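Local coordinates for tRNA-5-methyluridine(54) 2-sulfurtransferase (Pyrococcus horikoshii, PDB 3VRH), which catalyses the ATP-dependent 2-thiolation of 5-methyluridine at position 54 in the T loop of tRNAs, which stabilises tRNAs against heat in thermophiles, at residues E28-K33 against V205-A210; P104-R109 against N140-D145; G132-Y137 against K288-K293; L165-I168 against E174-A177; V199-V204 against D230-L235. One frame throughout, in Å; residues are numbered along the deposited sequence.

Overall arrangement
The five contacts are spread through a chain built round a PP-loop domain, helices on a largely parallel sheet. Along the chain, interaction 2 closes before 4 opens and 4 before 5, and 2 and 4 are nested in the loop closed by 1. Interactions 1 and 5 share helix 201-211 and touch, centres about 16 Å apart; 5 also touches 4, centres about 17 Å apart, and both 4 and 5 reach the second subunit. Interactions 2 and 3 share helix 127-145, centres about 15 Å apart. Interactions 1 and 3, centres about 35 Å apart on opposite sides of the chain's centre, tie the N-terminal and C-terminal zinc-binding regions to the domain holding the ATP site.

Interaction 1 (E28-K33 against V205-A210); sequences EYFERK and VAYALA
Phe30, the first residue of 28-33 to reach the other helix, lays its ring on that of Tyr207 in an offset stack, centroids 4.5 Å apart and planes at 21°. The slip between the rings leaves Tyr207 CB over the centre of the Phe30 ring, 4.0 Å from its centroid, a CH-pi contact almost on the ring normal. Phe30 CD1 in turn comes 3.5 Å from Tyr207 CD2, toward the rim of the tyrosine face. Both residues hold CG opposite the backbone N (chi1 -172° in each), which sends the two rings into the gap between helices 23-40 and 201-211. This is helix-helix packing that joins the helix that carries His25 of the N-terminal zinc site to the PP-loop domain, where Val62 of helix 58-69 touches both side chains. A tyrosine suits its place because its hydroxyl continues past the stack to a polar group. One residue on, Glu31 receives that hydroxyl: its chain bends at chi2, and OE1 accepts from Tyr207 OH at 2.6 Å, near the ring plane, with carboxylate and ring planes 85° apart. Lys69 makes a salt bridge to the same oxygen, so two partners hold it. Arg32 then turns back along its own helix and grips Glu28 OE2 side-on, through NE and NH2 (3.0 Å for NH2). Lys33 NZ reaches Tyr29 OH at 3.0 Å.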
# COMPACT_ATOMS: atom_id res chain seq x y z
N GLU A 28 22.54 -12.09 21.33
CA GLU A 28 22.35 -13.50 20.98
C GLU A 28 21.06 -13.72 20.19
O GLU A 28 21.07 -14.39 19.14
CB GLU A 28 22.36 -14.35 22.25
CG GLU A 28 22.05 -15.82 22.01
CD GLU A 28 22.30 -16.70 23.23
OE1 GLU A 28 22.45 -16.17 24.36
OE2 GLU A 28 22.35 -17.94 23.06
N TYR A 29 19.95 -13.16 20.67
CA TYR A 29 18.70 -13.24 19.92
C TYR A 29 18.86 -12.67 18.50
O TYR A 29 18.41 -13.27 17.52
CB TYR A 29 17.58 -12.51 20.69
CG TYR A 29 16.45 -11.97 19.83
CD1 TYR A 29 16.53 -10.69 19.29
CD2 TYR A 29 15.30 -12.72 19.59
CE1 TYR A 29 15.52 -10.18 18.51
CE2 TYR A 29 14.27 -12.22 18.81
CZ TYR A 29 14.38 -10.94 18.27
OH TYR A 29 13.38 -10.40 17.49
N PHE A 30 19.55 -11.54 18.39
CA PHE A 30 19.66 -10.87 17.10
C PHE A 30 20.49 -11.71 16.14
O PHE A 30 20.12 -11.91 14.97
CB PHE A 30 20.28 -9.49 17.29
CG PHE A 30 20.27 -8.62 16.05
CD1 PHE A 30 21.31 -8.67 15.15
CD2 PHE A 30 19.24 -7.69 15.83
CE1 PHE A 30 21.33 -7.85 14.03
CE2 PHE A 30 19.26 -6.88 14.70
CZ PHE A 30 20.31 -6.97 13.81
N GLU A 31 21.60 -12.21 16.65
CA GLU A 31 22.51 -13.03 15.86
C GLU A 31 21.85 -14.34 15.43
O GLU A 31 22.01 -14.79 14.29
CB GLU A 31 23.80 -13.28 16.66
CG GLU A 31 24.67 -12.03 16.86
CD GLU A 31 25.46 -12.04 18.18
OE1 GLU A 31 25.89 -10.96 18.63
OE2 GLU A 31 25.62 -13.13 18.77
N ARG A 32 21.09 -14.95 16.34
CA ARG A 32 20.33 -16.15 16.00
C ARG A 32 19.29 -15.89 14.92
O ARG A 32 19.17 -16.66 13.96
CB ARG A 32 19.64 -16.72 17.23
CG ARG A 32 20.58 -17.35 18.22
CD ARG A 32 19.84 -17.70 19.51
NE ARG A 32 20.71 -18.40 20.45
CZ ARG A 32 20.94 -19.71 20.42
NH1 ARG A 32 20.36 -20.46 19.49
NH2 ARG A 32 21.75 -20.26 21.31
N LYS A 33 18.52 -14.82 15.08
CA LYS A 33 17.51 -14.47 14.08
C LYS A 33 18.13 -14.30 12.69
O LYS A 33 17.62 -14.80 11.69
CB LYS A 33 16.78 -13.19 14.48
CG LYS A 33 15.56 -12.88 13.60
CD LYS A 33 14.55 -12.04 14.38
CE LYS A 33 13.14 -12.67 14.36
NZ LYS A 33 12.13 -11.90 15.19
N VAL A 205 19.16 -0.64 15.35
CA VAL A 205 19.64 0.43 16.22
C VAL A 205 20.13 -0.12 17.56
O VAL A 205 21.25 0.17 17.99
CB VAL A 205 18.58 1.53 16.46
CG1 VAL A 205 19.04 2.47 17.59
CG2 VAL A 205 18.33 2.31 15.18
N ALA A 206 19.30 -0.93 18.21
CA ALA A 206 19.69 -1.48 19.50
C ALA A 206 20.95 -2.36 19.44
O ALA A 206 21.77 -2.38 20.36
CB ALA A 206 18.52 -2.23 20.13
N TYR A 207 21.12 -3.08 18.34
CA TYR A 207 22.27 -3.96 18.23
C TYR A 207 23.56 -3.17 18.05
O TYR A 207 24.54 -3.44 18.75
CB TYR A 207 22.09 -4.96 17.09
CG TYR A 207 23.17 -6.00 17.07
CD1 TYR A 207 24.33 -5.82 16.32
CD2 TYR A 207 23.05 -7.16 17.81
CE1 TYR A 207 25.34 -6.78 16.30
CE2 TYR A 207 24.04 -8.13 17.81
CZ TYR A 207 25.19 -7.94 17.05
OH TYR A 207 26.18 -8.89 17.03
N ALA A 208 23.57 -2.22 17.12
CA ALA A 208 24.73 -1.35 16.91
C ALA A 208 25.21 -0.71 18.20
O ALA A 208 26.40 -0.65 18.48
CB ALA A 208 24.40 -0.27 15.91
N LEU A 209 24.28 -0.21 18.99
CA LEU A 209 24.63 0.49 20.21
C LEU A 209 25.17 -0.50 21.21
O LEU A 209 26.10 -0.19 21.96
CB LEU A 209 23.41 1.25 20.75
CG LEU A 209 22.85 2.16 19.64
CD1 LEU A 209 21.65 3.02 20.09
CD2 LEU A 209 23.97 3.02 19.01
N ALA A 210 24.63 -1.71 21.21
CA ALA A 210 25.08 -2.75 22.13
C ALA A 210 26.51 -3.17 21.84
O ALA A 210 27.28 -3.42 22.75
CB ALA A 210 24.15 -3.95 22.11

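Interaction 2 (P104-R109 against N140-D145); sequences PLHIVR and NKFAYD
The rings of His106 and Phe142 meet at a slant, planes 48° apart and centroids 5.3 Å apart. The contact belongs to the alpha/beta core of the PP-loop domain: strand 105-109 is the outermost strand at one end of the sheet, and helix 127-145 lies in the connection from strand 105-109 to the parallel strand 150-152, and strands 73-80 and 49-53 lie between these two in the sheet. In passing, the helix covers one side of the sheet, and Phe142, which like Ala143 touches Leu51 of strand 49-53, is one of the residues it turns toward the sheet. The far end of the phenylalanine does the touching: CZ lies 3.5 Å from His106 CB and 3.6 Å from His106 CG, so the ring meets the root of the imidazole. With CG opposite its backbone N (chi1 -174°), Phe142 extends away from its helix axis and can span the gap to the strand, where CA atoms come no nearer than 9.2 Å (Val108 to Phe142). A long, flat, apolar side chain fits this distance well. His106 offers carbon to the phenylalanine and a nitrogen elsewhere: its NE2 is hydrogen-bonded to Glu75 OE1 of the adjoining strand 73-80, a bond that limits rotation of the buried imidazole. Two residues along the strand, on the same side of the sheet, beta-branched Val108 supplies a compact second surface for the phenylalanine, its CG2 lying 4.2 Å from Phe142 CD2.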
# COMPACT_ATOMS: atom_id res chain seq x y z
N PRO A 104 38.61 -6.74 6.13
CA PRO A 104 39.32 -5.92 5.14
C PRO A 104 38.34 -4.93 4.49
O PRO A 104 37.21 -5.31 4.17
CB PRO A 104 39.76 -6.94 4.08
CG PRO A 104 39.62 -8.29 4.73
CD PRO A 104 38.52 -8.16 5.75
N LEU A 105 38.78 -3.69 4.29
CA LEU A 105 37.90 -2.69 3.70
C LEU A 105 38.51 -2.13 2.42
O LEU A 105 39.64 -1.62 2.42
CB LEU A 105 37.60 -1.56 4.69
CG LEU A 105 36.94 -0.32 4.09
CD1 LEU A 105 35.55 -0.65 3.51
CD2 LEU A 105 36.83 0.73 5.19
N HIS A 106 37.77 -2.27 1.34
CA HIS A 106 38.19 -1.71 0.06
C HIS A 106 37.46 -0.41 -0.14
O HIS A 106 36.29 -0.28 0.24
CB HIS A 106 37.84 -2.67 -1.07
CG HIS A 106 38.27 -4.08 -0.81
ND1 HIS A 106 39.56 -4.51 -1.02
CD2 HIS A 106 37.58 -5.16 -0.36
CE1 HIS A 106 39.66 -5.79 -0.71
NE2 HIS A 106 38.47 -6.21 -0.31
N ILE A 107 38.13 0.56 -0.75
CA ILE A 107 37.49 1.84 -0.99
C ILE A 107 37.53 2.25 -2.45
O ILE A 107 38.59 2.22 -3.09
CB ILE A 107 38.10 2.96 -0.14
CG1 ILE A 107 38.11 2.55 1.34
CG2 ILE A 107 37.33 4.28 -0.35
CD1 ILE A 107 39.01 3.39 2.21
N VAL A 108 36.36 2.63 -2.97
CA VAL A 108 36.22 3.26 -4.27
C VAL A 108 35.71 4.69 -4.10
O VAL A 108 34.62 4.92 -3.54
CB VAL A 108 35.23 2.49 -5.17
CG1 VAL A 108 35.04 3.21 -6.50
CG2 VAL A 108 35.72 1.08 -5.39
N ARG A 109 36.49 5.64 -4.59
CA ARG A 109 36.11 7.04 -4.53
C ARG A 109 35.53 7.45 -5.88
O ARG A 109 36.24 7.52 -6.88
CB ARG A 109 37.32 7.90 -4.17
CG ARG A 109 37.99 7.48 -2.88
CD ARG A 109 38.17 8.66 -1.96
NE ARG A 109 38.77 8.31 -0.68
CZ ARG A 109 39.91 8.83 -0.22
NH1 ARG A 109 40.58 9.73 -0.94
NH2 ARG A 109 40.40 8.46 0.97
N ASN A 140 28.35 -4.14 -7.81
CA ASN A 140 28.29 -5.36 -8.58
C ASN A 140 29.55 -5.61 -9.40
O ASN A 140 30.06 -6.71 -9.39
CB ASN A 140 27.05 -5.40 -9.47
CG ASN A 140 26.96 -6.69 -10.27
OD1 ASN A 140 26.67 -7.76 -9.73
ND2 ASN A 140 27.22 -6.60 -11.55
N LYS A 141 30.06 -4.60 -10.09
CA LYS A 141 31.26 -4.80 -10.89
C LYS A 141 32.50 -5.07 -10.03
O LYS A 141 33.40 -5.80 -10.46
CB LYS A 141 31.53 -3.64 -11.86
CG LYS A 141 32.62 -3.98 -12.88
CD LYS A 141 32.64 -3.04 -14.08
CE LYS A 141 33.41 -3.68 -15.24
NZ LYS A 141 34.68 -4.32 -14.76
N PHE A 142 32.53 -4.52 -8.82
CA PHE A 142 33.63 -4.77 -7.89
C PHE A 142 33.56 -6.19 -7.39
O PHE A 142 34.58 -6.86 -7.26
CB PHE A 142 33.59 -3.80 -6.70
CG PHE A 142 34.78 -3.94 -5.79
CD1 PHE A 142 34.80 -4.90 -4.79
CD2 PHE A 142 35.89 -3.12 -5.95
CE1 PHE A 142 35.90 -5.04 -3.97
CE2 PHE A 142 36.98 -3.25 -5.13
CZ PHE A 142 36.98 -4.21 -4.14
N ALA A 143 32.35 -6.64 -7.07
CA ALA A 143 32.16 -8.01 -6.62
C ALA A 143 32.56 -8.97 -7.73
O ALA A 143 33.18 -10.00 -7.49
CB ALA A 143 30.70 -8.25 -6.23
N TYR A 144 32.21 -8.60 -8.95
CA TYR A 144 32.41 -9.46 -10.10
C TYR A 144 33.89 -9.56 -10.46
O TYR A 144 34.45 -10.65 -10.52
CB TYR A 144 31.58 -8.96 -11.29
CG TYR A 144 31.97 -9.57 -12.61
CD1 TYR A 144 31.74 -10.92 -12.87
CD2 TYR A 144 32.56 -8.80 -13.62
CE1 TYR A 144 32.10 -11.49 -14.08
CE2 TYR A 144 32.92 -9.36 -14.84
CZ TYR A 144 32.68 -10.70 -15.07
OH TYR A 144 33.04 -11.26 -16.28
N ASP A 145 34.51 -8.39 -10.67
CA ASP A 145 35.93 -8.28 -10.98
C ASP A 145 36.83 -9.01 -10.01
O ASP A 145 37.90 -9.48 -10.39
CB ASP A 145 36.35 -6.81 -11.00
CG ASP A 145 35.89 -6.09 -12.23
OD1 ASP A 145 35.37 -6.76 -13.14
OD2 ASP A 145 36.05 -4.86 -12.29

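Interaction 3 (G132-Y137 against K288-K293); sequences GLTKRY and KFWGLK
Thr134, inside helix 127-145, faces Trp290 at the end of helix 285-290 with CA atoms 8.9 Å apart; just beyond, Gly291, with positive phi, is the C-prime residue of a Schellman motif in which Leu292 N turns back to Cys287 O. The one hydrogen bond between the segments comes from the indole N-H: Trp290 NE1 donates to Thr134 OG1 at 3.1 Å, with an N-H...O angle of 153° and the oxygen only 1° out of the indole plane. The threonine hydroxyl is also bonded to Tyr130 O one turn earlier in its own helix. Since a carbonyl can only accept, this leaves the oxygen to receive the indole hydrogen, and a small hydroxyl side chain can serve both partners. Chi1 of -55° sets OG1 opposite the carbonyl carbon and beside the backbone N, the position from which it can reach back to Tyr130. Phe289 lays CE2 over the centre of the indole, 3.5 Å above its plane, while its CB touches Leu133 CD2 at 4.1 Å. Apolar packing thus flanks the hydrogen bond. Helix 127-145 carries Cys128 and Cys131, ligands of the [4Fe-4S] cluster in the active enzyme (here Cys128 is in a disulfide with Cys220), and Lys135 of the ATP site; helix 285-290 holds Cys287 of the C-terminal zinc site, and Leu114 of helix 110-114 touches both Thr134 and Trp290 where the two helices meet.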
# COMPACT_ATOMS: atom_id res chain seq x y z
N GLY A 132 22.26 6.24 -6.66
CA GLY A 132 21.79 4.86 -6.56
C GLY A 132 22.24 3.99 -7.72
O GLY A 132 22.74 2.87 -7.50
N LEU A 133 22.05 4.49 -8.94
CA LEU A 133 22.54 3.83 -10.15
C LEU A 133 24.04 3.54 -10.04
O LEU A 133 24.48 2.40 -10.19
CB LEU A 133 22.28 4.72 -11.39
CG LEU A 133 23.00 4.42 -12.72
CD1 LEU A 133 22.52 3.10 -13.35
CD2 LEU A 133 22.89 5.58 -13.74
N THR A 134 24.80 4.59 -9.77
CA THR A 134 26.25 4.50 -9.71
C THR A 134 26.70 3.53 -8.63
O THR A 134 27.62 2.73 -8.85
CB THR A 134 26.85 5.88 -9.37
OG1 THR A 134 26.38 6.84 -10.31
CG2 THR A 134 28.40 5.84 -9.40
N LYS A 135 26.07 3.60 -7.47
CA LYS A 135 26.52 2.76 -6.36
C LYS A 135 26.24 1.27 -6.63
O LYS A 135 27.09 0.41 -6.35
CB LYS A 135 25.89 3.22 -5.04
CG LYS A 135 26.38 2.42 -3.83
CD LYS A 135 25.61 2.77 -2.53
CE LYS A 135 26.15 1.96 -1.34
NZ LYS A 135 25.46 2.23 -0.04
N ARG A 136 25.06 0.97 -7.15
CA ARG A 136 24.67 -0.42 -7.41
C ARG A 136 25.59 -1.03 -8.46
O ARG A 136 25.96 -2.19 -8.37
CB ARG A 136 23.19 -0.53 -7.86
CG ARG A 136 22.19 -0.72 -6.69
CD ARG A 136 20.71 -0.90 -7.12
NE ARG A 136 20.22 0.25 -7.88
CZ ARG A 136 19.76 1.38 -7.34
NH1 ARG A 136 19.74 1.52 -6.02
NH2 ARG A 136 19.34 2.37 -8.11
N TYR A 137 25.95 -0.22 -9.45
CA TYR A 137 26.80 -0.69 -10.53
C TYR A 137 28.18 -1.03 -10.00
O TYR A 137 28.74 -2.09 -10.30
CB TYR A 137 26.92 0.36 -11.63
CG TYR A 137 27.90 -0.05 -12.73
CD1 TYR A 137 29.24 0.32 -12.67
CD2 TYR A 137 27.48 -0.79 -13.83
CE1 TYR A 137 30.13 -0.05 -13.66
CE2 TYR A 137 28.36 -1.15 -14.83
CZ TYR A 137 29.69 -0.78 -14.73
OH TYR A 137 30.59 -1.14 -15.71
N LYS A 288 26.28 4.97 -20.22
CA LYS A 288 25.67 6.08 -20.95
C LYS A 288 25.63 7.34 -20.08
O LYS A 288 25.98 8.43 -20.54
CB LYS A 288 24.28 5.73 -21.49
CG LYS A 288 24.30 4.70 -22.62
CD LYS A 288 22.91 4.34 -23.12
CE LYS A 288 22.41 5.35 -24.15
NZ LYS A 288 21.03 5.03 -24.62
N PHE A 289 25.20 7.20 -18.83
CA PHE A 289 25.11 8.35 -17.95
C PHE A 289 26.47 9.02 -17.76
O PHE A 289 26.60 10.23 -17.87
CB PHE A 289 24.51 7.98 -16.58
CG PHE A 289 24.52 9.12 -15.60
CD1 PHE A 289 23.51 10.07 -15.61
CD2 PHE A 289 25.57 9.26 -14.70
CE1 PHE A 289 23.52 11.13 -14.72
CE2 PHE A 289 25.60 10.32 -13.80
CZ PHE A 289 24.56 11.26 -13.81
N TRP A 290 27.48 8.20 -17.47
CA TRP A 290 28.81 8.73 -17.17
C TRP A 290 29.60 9.07 -18.45
O TRP A 290 30.67 9.69 -18.38
CB TRP A 290 29.58 7.77 -16.22
CG TRP A 290 29.06 7.88 -14.82
CD1 TRP A 290 28.27 6.98 -14.16
CD2 TRP A 290 29.23 8.99 -13.93
NE1 TRP A 290 27.96 7.46 -12.90
CE2 TRP A 290 28.54 8.69 -12.74
CE3 TRP A 290 29.90 10.21 -14.02
CZ2 TRP A 290 28.50 9.56 -11.65
CZ3 TRP A 290 29.87 11.08 -12.94
CH2 TRP A 290 29.17 10.75 -11.78
N GLY A 291 29.04 8.69 -19.60
CA GLY A 291 29.67 8.97 -20.87
C GLY A 291 31.02 8.28 -20.97
O GLY A 291 32.03 8.90 -21.31
N LEU A 292 31.02 7.00 -20.65
CA LEU A 292 32.24 6.23 -20.55
C LEU A 292 32.50 5.50 -21.84
O LEU A 292 31.60 4.87 -22.40
CB LEU A 292 32.15 5.22 -19.40
CG LEU A 292 32.12 5.85 -18.01
CD1 LEU A 292 31.95 4.78 -16.98
CD2 LEU A 292 33.38 6.65 -17.75
N LYS A 293 33.74 5.58 -22.30
CA LYS A 293 34.15 4.90 -23.51
C LYS A 293 34.98 3.67 -23.15
O LYS A 293 35.28 2.83 -24.00
CB LYS A 293 34.95 5.84 -24.42
CG LYS A 293 34.23 7.15 -24.78
CD LYS A 293 33.07 6.94 -25.74
CE LYS A 293 32.52 8.28 -26.24
NZ LYS A 293 31.72 8.16 -27.50

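Interaction 4 (L165-I168 against E174-A177); sequences LNNI and EYLA
Asn167 and Ile168 near the end of helix 157-169 meet Tyr175 and Leu176 of the short helix 173-177; these are consecutive helices of the PP-loop domain joined by a brief turn. Because the chain folds back on itself within a few residues, the CA atoms of Asn167 and Leu176 come to 6.8 Å. Asn167 carries the polar side of the contact. Its OD1 is hydrogen-bonded to Asn172 ND2 in the connecting segment, so the amide ties the turn to the preceding helix, a natural task for asparagine with its short side chain. Asn167 OD1 also approaches the edge of the Tyr175 ring, near its plane, 3.2 Å from Tyr175 CD2, where the ring hydrogens are slightly positive; amide and ring planes stand 72° apart. Leu176 makes the apolar side. Its chi1 of -71° turns CG toward the longer helix, where Leu176 CD2 packs on Asn167 CB at 3.8 Å. Helix 157-169 also lies at the dimer interface, since Leu165 and Ile168 pack on Leu165 and Ile168 of the second subunit. Inside the subunit, Ile168 meets Leu176 at about a right angle, Ile168 CG1 lying 4.0 Å from Leu176 CD1.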
# COMPACT_ATOMS: atom_id res chain seq x y z
N LEU A 165 5.63 -0.38 0.25
CA LEU A 165 4.52 0.58 0.29
C LEU A 165 4.72 1.68 -0.75
O LEU A 165 3.80 2.04 -1.48
CB LEU A 165 4.40 1.19 1.69
CG LEU A 165 3.27 2.20 1.85
CD1 LEU A 165 1.92 1.53 1.53
CD2 LEU A 165 3.27 2.79 3.25
N ASN A 166 5.94 2.18 -0.83
CA ASN A 166 6.29 3.20 -1.79
C ASN A 166 6.01 2.74 -3.21
O ASN A 166 5.31 3.40 -3.97
CB ASN A 166 7.75 3.60 -1.63
CG ASN A 166 8.19 4.63 -2.64
OD1 ASN A 166 7.99 5.83 -2.44
ND2 ASN A 166 8.79 4.16 -3.74
N ASN A 167 6.54 1.57 -3.56
CA ASN A 167 6.38 1.09 -4.92
C ASN A 167 4.94 0.72 -5.29
O ASN A 167 4.58 0.74 -6.45
CB ASN A 167 7.34 -0.07 -5.21
CG ASN A 167 8.77 0.41 -5.39
OD1 ASN A 167 9.05 1.29 -6.19
ND2 ASN A 167 9.68 -0.16 -4.63
N ILE A 168 4.13 0.40 -4.29
CA ILE A 168 2.72 0.11 -4.53
C ILE A 168 1.91 1.39 -4.74
O ILE A 168 1.03 1.44 -5.60
CB ILE A 168 2.14 -0.72 -3.38
CG1 ILE A 168 2.54 -2.17 -3.56
CG2 ILE A 168 0.63 -0.63 -3.35
CD1 ILE A 168 2.70 -2.89 -2.27
N GLU A 174 7.43 -3.31 -11.85
CA GLU A 174 8.73 -3.88 -12.19
C GLU A 174 9.58 -4.07 -10.95
O GLU A 174 10.05 -5.17 -10.67
CB GLU A 174 9.45 -3.04 -13.24
CG GLU A 174 9.04 -3.40 -14.67
CD GLU A 174 10.01 -2.90 -15.72
OE1 GLU A 174 11.07 -2.33 -15.35
OE2 GLU A 174 9.71 -3.06 -16.93
N TYR A 175 9.76 -2.99 -10.20
CA TYR A 175 10.41 -3.08 -8.90
C TYR A 175 9.78 -4.15 -8.01
O TYR A 175 10.48 -4.88 -7.32
CB TYR A 175 10.36 -1.74 -8.19
CG TYR A 175 11.39 -0.76 -8.66
CD1 TYR A 175 12.41 -1.15 -9.52
CD2 TYR A 175 11.37 0.57 -8.23
CE1 TYR A 175 13.37 -0.24 -9.95
CE2 TYR A 175 12.31 1.48 -8.66
CZ TYR A 175 13.31 1.07 -9.51
OH TYR A 175 14.25 1.98 -9.93
N LEU A 176 8.45 -4.24 -8.04
CA LEU A 176 7.71 -5.15 -7.18
C LEU A 176 7.98 -6.62 -7.49
O LEU A 176 7.77 -7.50 -6.64
CB LEU A 176 6.19 -4.89 -7.27
CG LEU A 176 5.68 -3.60 -6.63
CD1 LEU A 176 4.21 -3.39 -6.96
CD2 LEU A 176 5.91 -3.62 -5.13
N ALA A 177 8.42 -6.89 -8.72
CA ALA A 177 8.72 -8.27 -9.09
C ALA A 177 10.04 -8.70 -8.47
O ALA A 177 10.29 -9.89 -8.27
CB ALA A 177 8.75 -8.42 -10.60

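Interaction 5 (V199-V204 against D230-L235); sequences VTEREV and DMKGVL
Glu201 and Lys232 reach each other through two extended chains: with chi1 at -177° the glutamate sends CG opposite its backbone N, whereas the lysine, at -74°, has CG opposite the carbonyl carbon, and both run straight on from there. They cross at about a right angle and join only near their ends, so a pair of long, flexible side chains bridges helices whose CA atoms stay 9.8 Å apart at these two residues. Lys232 NZ donates to Glu201 OE1 at 2.6 Å, a short salt bridge. The nitrogen comes from the syn side of the carboxylate, but 35° out of its plane. Glu201 occupies the first turn of helix 201-211, whose start is fixed by a capping box: Glu203 N donates to Thr200 OG1 at 3.0 Å, and Thr200 N donates in return to Glu203 OE1, also at 3.0 Å. Threonine and glutamate are suited to these positions because each side chain can accept from the other's backbone N-H. Helix 228-241, which bears Lys232, packs with Met231 and Val234 against the second subunit. Both ions have further partners: Glu201 OE2 pairs with Lys58, within the SGGKDS sequence of the PP-loop, and Lys232 NZ pairs with Asp159 of the bicine pocket. The charges therefore alternate from Lys58 through Glu201 and Lys232 to Asp159, which would offset each charge with its neighbours and probably links the two helices electrostatically to the bicine pocket, which shares Ala53 and Gly154 with the ATP site.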
# COMPACT_ATOMS: atom_id res chain seq x y z
N VAL A 199 14.88 -8.75 10.86
CA VAL A 199 15.05 -7.91 12.04
C VAL A 199 14.49 -6.52 11.75
O VAL A 199 14.47 -6.08 10.60
CB VAL A 199 16.53 -7.82 12.50
CG1 VAL A 199 17.02 -9.15 13.01
CG2 VAL A 199 17.41 -7.30 11.36
N THR A 200 14.02 -5.84 12.79
CA THR A 200 13.41 -4.53 12.61
C THR A 200 14.49 -3.45 12.69
O THR A 200 15.60 -3.70 13.16
CB THR A 200 12.35 -4.25 13.69
OG1 THR A 200 13.00 -4.14 14.97
CG2 THR A 200 11.29 -5.38 13.74
N GLU A 201 14.15 -2.25 12.23
CA GLU A 201 15.08 -1.15 12.26
C GLU A 201 15.43 -0.79 13.70
O GLU A 201 16.57 -0.46 14.02
CB GLU A 201 14.53 0.08 11.51
CG GLU A 201 15.55 1.22 11.47
CD GLU A 201 15.31 2.22 10.37
OE1 GLU A 201 14.26 2.16 9.69
OE2 GLU A 201 16.20 3.07 10.16
N ARG A 202 14.43 -0.89 14.56
CA ARG A 202 14.61 -0.67 15.98
C ARG A 202 15.60 -1.68 16.60
O ARG A 202 16.44 -1.33 17.42
CB ARG A 202 13.23 -0.78 16.61
CG ARG A 202 13.16 -0.74 18.09
CD ARG A 202 11.79 -1.29 18.51
NE ARG A 202 11.73 -1.40 19.95
CZ ARG A 202 11.56 -2.54 20.62
NH1 ARG A 202 11.38 -3.68 19.97
NH2 ARG A 202 11.52 -2.51 21.95
N GLU A 203 15.50 -2.94 16.18
CA GLU A 203 16.46 -3.96 16.66
C GLU A 203 17.88 -3.69 16.13
O GLU A 203 18.85 -3.87 16.84
CB GLU A 203 15.99 -5.36 16.29
CG GLU A 203 14.73 -5.74 17.05
CD GLU A 203 14.12 -7.03 16.58
OE1 GLU A 203 14.26 -7.38 15.39
OE2 GLU A 203 13.47 -7.68 17.41
N VAL A 204 17.97 -3.22 14.89
CA VAL A 204 19.27 -2.85 14.32
C VAL A 204 19.91 -1.72 15.12
O VAL A 204 21.07 -1.83 15.54
CB VAL A 204 19.17 -2.47 12.84
CG1 VAL A 204 20.50 -1.94 12.34
CG2 VAL A 204 18.70 -3.67 12.01
N ASP A 230 8.90 8.93 5.03
CA ASP A 230 7.45 9.13 5.08
C ASP A 230 6.76 7.78 5.23
O ASP A 230 5.86 7.63 6.05
CB ASP A 230 6.94 9.84 3.81
CG ASP A 230 7.16 11.34 3.84
OD1 ASP A 230 7.57 11.87 4.89
OD2 ASP A 230 6.92 12.00 2.80
N MET A 231 7.20 6.80 4.43
CA MET A 231 6.61 5.46 4.46
C MET A 231 6.87 4.79 5.79
O MET A 231 5.99 4.13 6.34
CB MET A 231 7.15 4.59 3.33
CG MET A 231 7.01 5.20 1.94
SD MET A 231 5.31 5.27 1.30
CE MET A 231 4.79 6.92 1.77
N LYS A 232 8.08 4.95 6.32
CA LYS A 232 8.41 4.30 7.58
C LYS A 232 7.55 4.87 8.71
O LYS A 232 7.12 4.12 9.59
CB LYS A 232 9.91 4.42 7.91
CG LYS A 232 10.80 3.51 7.07
CD LYS A 232 12.28 3.76 7.30
CE LYS A 232 13.13 2.70 6.58
NZ LYS A 232 14.54 2.59 7.11
N GLY A 233 7.27 6.17 8.66
CA GLY A 233 6.49 6.84 9.69
C GLY A 233 5.03 6.41 9.66
O GLY A 233 4.42 6.13 10.69
N VAL A 234 4.49 6.36 8.45
CA VAL A 234 3.18 5.78 8.21
C VAL A 234 3.10 4.34 8.74
O VAL A 234 2.16 3.98 9.45
CB VAL A 234 2.87 5.79 6.71
CG1 VAL A 234 1.78 4.81 6.38
CG2 VAL A 234 2.51 7.18 6.25
N LEU A 235 4.10 3.53 8.40
CA LEU A 235 4.09 2.13 8.80
C LEU A 235 4.26 1.98 10.30
O LEU A 235 3.68 1.08 10.90
CB LEU A 235 5.18 1.35 8.05
CG LEU A 235 4.93 1.19 6.56
CD1 LEU A 235 6.21 0.78 5.88
CD2 LEU A 235 3.86 0.16 6.32